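Local coordinates for ESAT-6/WXG100 secretion system protein (Streptococcus gallolyticus, PDB 7JQE) that forms part of the extracellular region of EsaA, a membrane subunit of the type VIIb secretion system that probably takes part in exporting bacterial toxins, at residues A[112-115]-A[116-120]; A[412-415]-A[416-420]. One frame throughout, in Å; residues are numbered along the deposited sequence.

Both interactions are local arrangements between residues three or four apart within long helices, interaction 1 on helix 102-135 and interaction 2 on helix 396-427. They lie far apart in a very elongated chain: their centres are 78 Å from each other and their nearest atoms about 63 Å. Interaction 1 is near one end, its centre about 70 Å from that of the chain, whereas interaction 2 lies close to the middle, about 10 Å from the same point. What they share is the second subunit, which touches each of them, so the two copies meet at two widely separated places. Interaction 2 also holds an ethanediol, probably from the crystallisation liquor.

Interaction 1: residues A[112-115]-A[116-120]; sequences ARTE and LSDLL
The carboxylates of Glu115 and Asp118 stand almost perpendicular, their planes 87° apart, with Glu115 OE1 4.1 Å from Asp118 OD2. The two side chains cross obliquely on the exposed face of the helix, where solvent would be expected to screen their like charges. Thr114 runs alongside Asp118 and points the same way, its OG1 4.1 Å from OD2 of Asp118. The aspartate is turned back along its own helix, CG beside the backbone N (chi1 -59°), which leaves OD2 3.1 Å from Thr114 O. As both of these oxygens are acceptors, no bond joins them; Thr114 O instead receives the backbone N-H of Asp118.

Another flat group, the carbonyl of Arg113, is gripped from its two faces. Ser117 N approaches O of Arg113 at 3.1 Å from one face, and the hydroxyl OG of the same serine gives its proton to Arg113 O from the opposite face, also at 3.1 Å. The serine torsion (chi1 -64°) places OG beside its own backbone N and so brings both donors to one oxygen. A small hydroxyl residue suits a partly exposed helix position, because the preceding turn satisfies its polar atom. Leu116 lays CG 3.3 Å from Ala112 O, beside the helical bond from Leu116 N to that oxygen.

The leucines belong to the buried face of helix 102-135. Leu116 packs on Ile490 and Leu120 on Ile483 and Leu486, all of helix 462-491 in the same chain, while Arg113 NH1 makes a weak hydrogen bond to Leu493 O. Leu116 also meets Leu116 of the second subunit, and Leu119 lies against its Glu485, so this short stretch joins intrachain helix packing to the dimer interface.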
loop_
_atom_site.group_PDB
_atom_site.type_symbol
_atom_site.label_atom_id
_atom_site.label_comp_id
_atom_site.label_asym_id
_atom_site.label_seq_id
_atom_site.Cartn_x
_atom_site.Cartn_y
_atom_site.Cartn_z
ATOM N N ALA A 112 25.402 1.914 -72.122
ATOM C CA ALA A 112 25.839 2.156 -70.753
ATOM C C ALA A 112 25.186 3.409 -70.187
ATOM O O ALA A 112 24.837 3.459 -69.003
ATOM C CB ALA A 112 27.363 2.266 -70.702
ATOM N N ARG A 113 25.010 4.433 -71.025
ATOM C CA ARG A 113 24.369 5.661 -70.567
ATOM C C ARG A 113 22.926 5.407 -70.150
ATOM O O ARG A 113 22.454 5.962 -69.151
ATOM C CB ARG A 113 24.436 6.717 -71.667
ATOM C CG ARG A 113 23.772 8.041 -71.332
ATOM C CD ARG A 113 23.782 8.943 -72.558
ATOM N NE ARG A 113 25.134 9.108 -73.083
ATOM C CZ ARG A 113 25.417 9.373 -74.354
ATOM N NH1 ARG A 113 26.679 9.504 -74.740
ATOM N NH2 ARG A 113 24.442 9.497 -75.243
ATOM N N THR A 114 22.209 4.569 -70.902
ATOM C CA THR A 114 20.820 4.281 -70.560
ATOM C C THR A 114 20.728 3.379 -69.333
ATOM O O THR A 114 19.808 3.525 -68.518
ATOM C CB THR A 114 20.103 3.649 -71.753
ATOM O OG1 THR A 114 18.821 3.162 -71.341
ATOM C CG2 THR A 114 20.916 2.502 -72.322
ATOM N N GLU A 115 21.666 2.441 -69.184
ATOM C CA GLU A 115 21.709 1.633 -67.970
ATOM C C GLU A 115 21.871 2.515 -66.738
ATOM O O GLU A 115 21.143 2.364 -65.751
ATOM C CB GLU A 115 22.846 0.614 -68.053
ATOM C CG GLU A 115 22.738 -0.375 -69.206
ATOM C CD GLU A 115 21.596 -1.359 -69.033
ATOM O OE1 GLU A 115 20.707 -1.098 -68.194
ATOM O OE2 GLU A 115 21.591 -2.393 -69.736
ATOM N N LEU A 116 22.822 3.451 -66.785
ATOM C CA LEU A 116 23.049 4.326 -65.640
ATOM C C LEU A 116 21.828 5.187 -65.347
ATOM O O LEU A 116 21.532 5.480 -64.182
ATOM C CB LEU A 116 24.278 5.202 -65.879
ATOM C CG LEU A 116 25.614 4.460 -65.955
ATOM C CD1 LEU A 116 26.774 5.440 -66.078
ATOM C CD2 LEU A 116 25.791 3.551 -64.746
ATOM N N SER A 117 21.106 5.610 -66.388
ATOM C CA SER A 117 19.895 6.394 -66.159
ATOM C C SER A 117 18.839 5.588 -65.415
ATOM O O SER A 117 18.074 6.150 -64.622
ATOM C CB SER A 117 19.337 6.907 -67.484
ATOM O OG SER A 117 20.247 7.804 -68.097
ATOM N N ASP A 118 18.775 4.276 -65.661
ATOM C CA ASP A 118 17.862 3.427 -64.902
ATOM C C ASP A 118 18.362 3.224 -63.478
ATOM O O ASP A 118 17.576 3.275 -62.525
ATOM C CB ASP A 118 17.685 2.083 -65.606
ATOM C CG ASP A 118 17.147 2.229 -67.014
ATOM O OD1 ASP A 118 16.331 3.146 -67.249
ATOM O OD2 ASP A 118 17.546 1.430 -67.889
ATOM N N LEU A 119 19.666 2.985 -63.316
ATOM C CA LEU A 119 20.233 2.869 -61.978
ATOM C C LEU A 119 19.952 4.120 -61.158
ATOM O O LEU A 119 19.676 4.035 -59.955
ATOM C CB LEU A 119 21.736 2.604 -62.066
ATOM C CG LEU A 119 22.503 2.532 -60.745
ATOM C CD1 LEU A 119 21.932 1.440 -59.850
ATOM C CD2 LEU A 119 23.985 2.303 -60.989
ATOM N N LEU A 120 20.001 5.292 -61.796
ATOM C CA LEU A 120 19.749 6.538 -61.081
ATOM C C LEU A 120 18.392 6.510 -60.388
ATOM O O LEU A 120 18.272 6.885 -59.216
ATOM C CB LEU A 120 19.837 7.720 -62.043
ATOM C CG LEU A 120 20.003 9.096 -61.397
ATOM C CD1 LEU A 120 21.373 9.208 -60.753
ATOM C CD2 LEU A 120 19.800 10.201 -62.421
#

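Interaction 2: residues A[412-415]-A[416-420]; sequences QLSK and IDTAS. With EDO (1,2-ethanediol), chain F.
Ser414 and Thr418, one helical turn apart, hold O2 of an ethanediol between their hydroxyls. Thr418 OG1 is 3.0 Å from O2 of the diol and Ser414 OG is 3.2 Å from it, both hydrogen bonds in which either partner may be the donor. The hydroxyls reach it by different routes: OG of Ser414 is trans to its backbone N (chi1 179°), whereas Thr418 has OG1 beside its own N (chi1 -64°). This also leaves Thr418 OG1 3.1 Å from Ser414 O, a second acceptor that may compete for its proton.

Elsewhere round the helix, Lys415 bends at chi3 (-91°), and Lys415 NZ donates a hydrogen bond to Gln412 OE1 at 2.7 Å. A long, flexible lysine can make this return while its aliphatic part stays packed. Ile416 CD1, ending the longer arm, lies 4.2 Å from Leu413 CD2, a contact suiting buried apolar residues. Asp417 folds back too, but its OD2, 3.1 Å from Leu413 O, makes no bond with that acceptor; OD2 has weak hydrogen bonds to Tyr231 OH and to Ser414 OG of the second subunit, and OD1 a salt bridge to Lys234 of the same chain.

Helix 396-427 is thus packed on several sides. Leu413 and Ala419 rest on helix 225-244 through Tyr231 and Leu238, and Lys415 and Thr418 touch Leu199 of helix 191-200. Ser202 O accepts from Gln412 NE2; Ser202 OG is hydrogen-bonded to Lys415 NZ. Asp417 of the second subunit packs on Asp417, and Lys234 NZ of the second subunit is hydrogen-bonded to the diol.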
loop_
_atom_site.group_PDB
_atom_site.type_symbol
_atom_site.label_atom_id
_atom_site.label_comp_id
_atom_site.label_asym_id
_atom_site.label_seq_id
_atom_site.Cartn_x
_atom_site.Cartn_y
_atom_site.Cartn_z
ATOM N N GLN A 412 -10.199 -6.128 11.093
ATOM C CA GLN A 412 -10.928 -5.472 10.011
ATOM C C GLN A 412 -10.301 -4.132 9.651
ATOM O O GLN A 412 -10.167 -3.804 8.466
ATOM C CB GLN A 412 -12.394 -5.295 10.393
ATOM C CG GLN A 412 -13.150 -6.612 10.487
ATOM C CD GLN A 412 -13.109 -7.400 9.185
ATOM O OE1 GLN A 412 -12.510 -8.472 9.117
ATOM N NE2 GLN A 412 -13.749 -6.870 8.148
ATOM N N LEU A 413 -9.918 -3.341 10.653
ATOM C CA LEU A 413 -9.250 -2.083 10.353
ATOM C C LEU A 413 -7.927 -2.322 9.639
ATOM O O LEU A 413 -7.528 -1.525 8.787
ATOM C CB LEU A 413 -9.033 -1.277 11.632
ATOM C CG LEU A 413 -10.321 -0.773 12.302
ATOM C CD1 LEU A 413 -10.020 0.115 13.508
ATOM C CD2 LEU A 413 -11.217 -0.048 11.293
ATOM N N SER A 414 -7.238 -3.416 9.971
ATOM C CA SER A 414 -5.971 -3.720 9.323
ATOM C C SER A 414 -6.175 -4.045 7.846
ATOM O O SER A 414 -5.421 -3.570 6.989
ATOM C CB SER A 414 -5.287 -4.879 10.048
ATOM O OG SER A 414 -4.062 -5.221 9.421
ATOM N N LYS A 415 -7.191 -4.852 7.531
ATOM C CA LYS A 415 -7.489 -5.151 6.134
ATOM C C LYS A 415 -7.860 -3.888 5.365
ATOM O O LYS A 415 -7.408 -3.685 4.232
ATOM C CB LYS A 415 -8.607 -6.190 6.053
ATOM C CG LYS A 415 -8.098 -7.607 6.304
ATOM C CD LYS A 415 -9.207 -8.651 6.290
ATOM C CE LYS A 415 -9.780 -8.851 7.688
ATOM N NZ LYS A 415 -10.699 -10.018 7.759
ATOM N N ILE A 416 -8.678 -3.022 5.967
ATOM C CA ILE A 416 -9.052 -1.773 5.310
ATOM C C ILE A 416 -7.815 -0.934 5.023
ATOM O O ILE A 416 -7.677 -0.353 3.939
ATOM C CB ILE A 416 -10.070 -1.001 6.168
ATOM C CG1 ILE A 416 -11.417 -1.728 6.194
ATOM C CG2 ILE A 416 -10.227 0.428 5.676
ATOM C CD1 ILE A 416 -12.260 -1.394 7.408
ATOM N N ASP A 417 -6.894 -0.856 5.988
ATOM C CA ASP A 417 -5.708 -0.027 5.797
ATOM C C ASP A 417 -4.801 -0.603 4.717
ATOM O O ASP A 417 -4.312 0.133 3.853
ATOM C CB ASP A 417 -4.947 0.121 7.116
ATOM C CG ASP A 417 -5.583 1.138 8.054
ATOM O OD1 ASP A 417 -6.013 2.210 7.577
ATOM O OD2 ASP A 417 -5.649 0.862 9.270
ATOM N N THR A 418 -4.572 -1.915 4.748
ATOM C CA THR A 418 -3.691 -2.543 3.773
ATOM C C THR A 418 -4.224 -2.367 2.356
ATOM O O THR A 418 -3.534 -1.838 1.481
ATOM C CB THR A 418 -3.515 -4.024 4.107
ATOM O OG1 THR A 418 -2.845 -4.142 5.367
ATOM C CG2 THR A 418 -2.687 -4.721 3.023
ATOM N N ALA A 419 -5.464 -2.797 2.115
ATOM C CA ALA A 419 -6.012 -2.739 0.765
ATOM C C ALA A 419 -6.118 -1.303 0.263
ATOM O O ALA A 419 -5.821 -1.023 -0.904
ATOM C CB ALA A 419 -7.376 -3.420 0.723
ATOM N N SER A 420 -6.546 -0.379 1.124
ATOM C CA SER A 420 -6.652 1.012 0.697
ATOM C C SER A 420 -5.290 1.575 0.313
ATOM O O SER A 420 -5.179 2.347 -0.646
ATOM C CB SER A 420 -7.278 1.861 1.798
ATOM O OG SER A 420 -7.522 3.177 1.339
HETATM C C1 EDO F . -3.103 -8.957 7.760
HETATM O O1 EDO F . -1.705 -8.974 7.444
HETATM C C2 EDO F . -3.860 -8.126 6.728
HETATM O O2 EDO F . -3.378 -6.777 6.753
#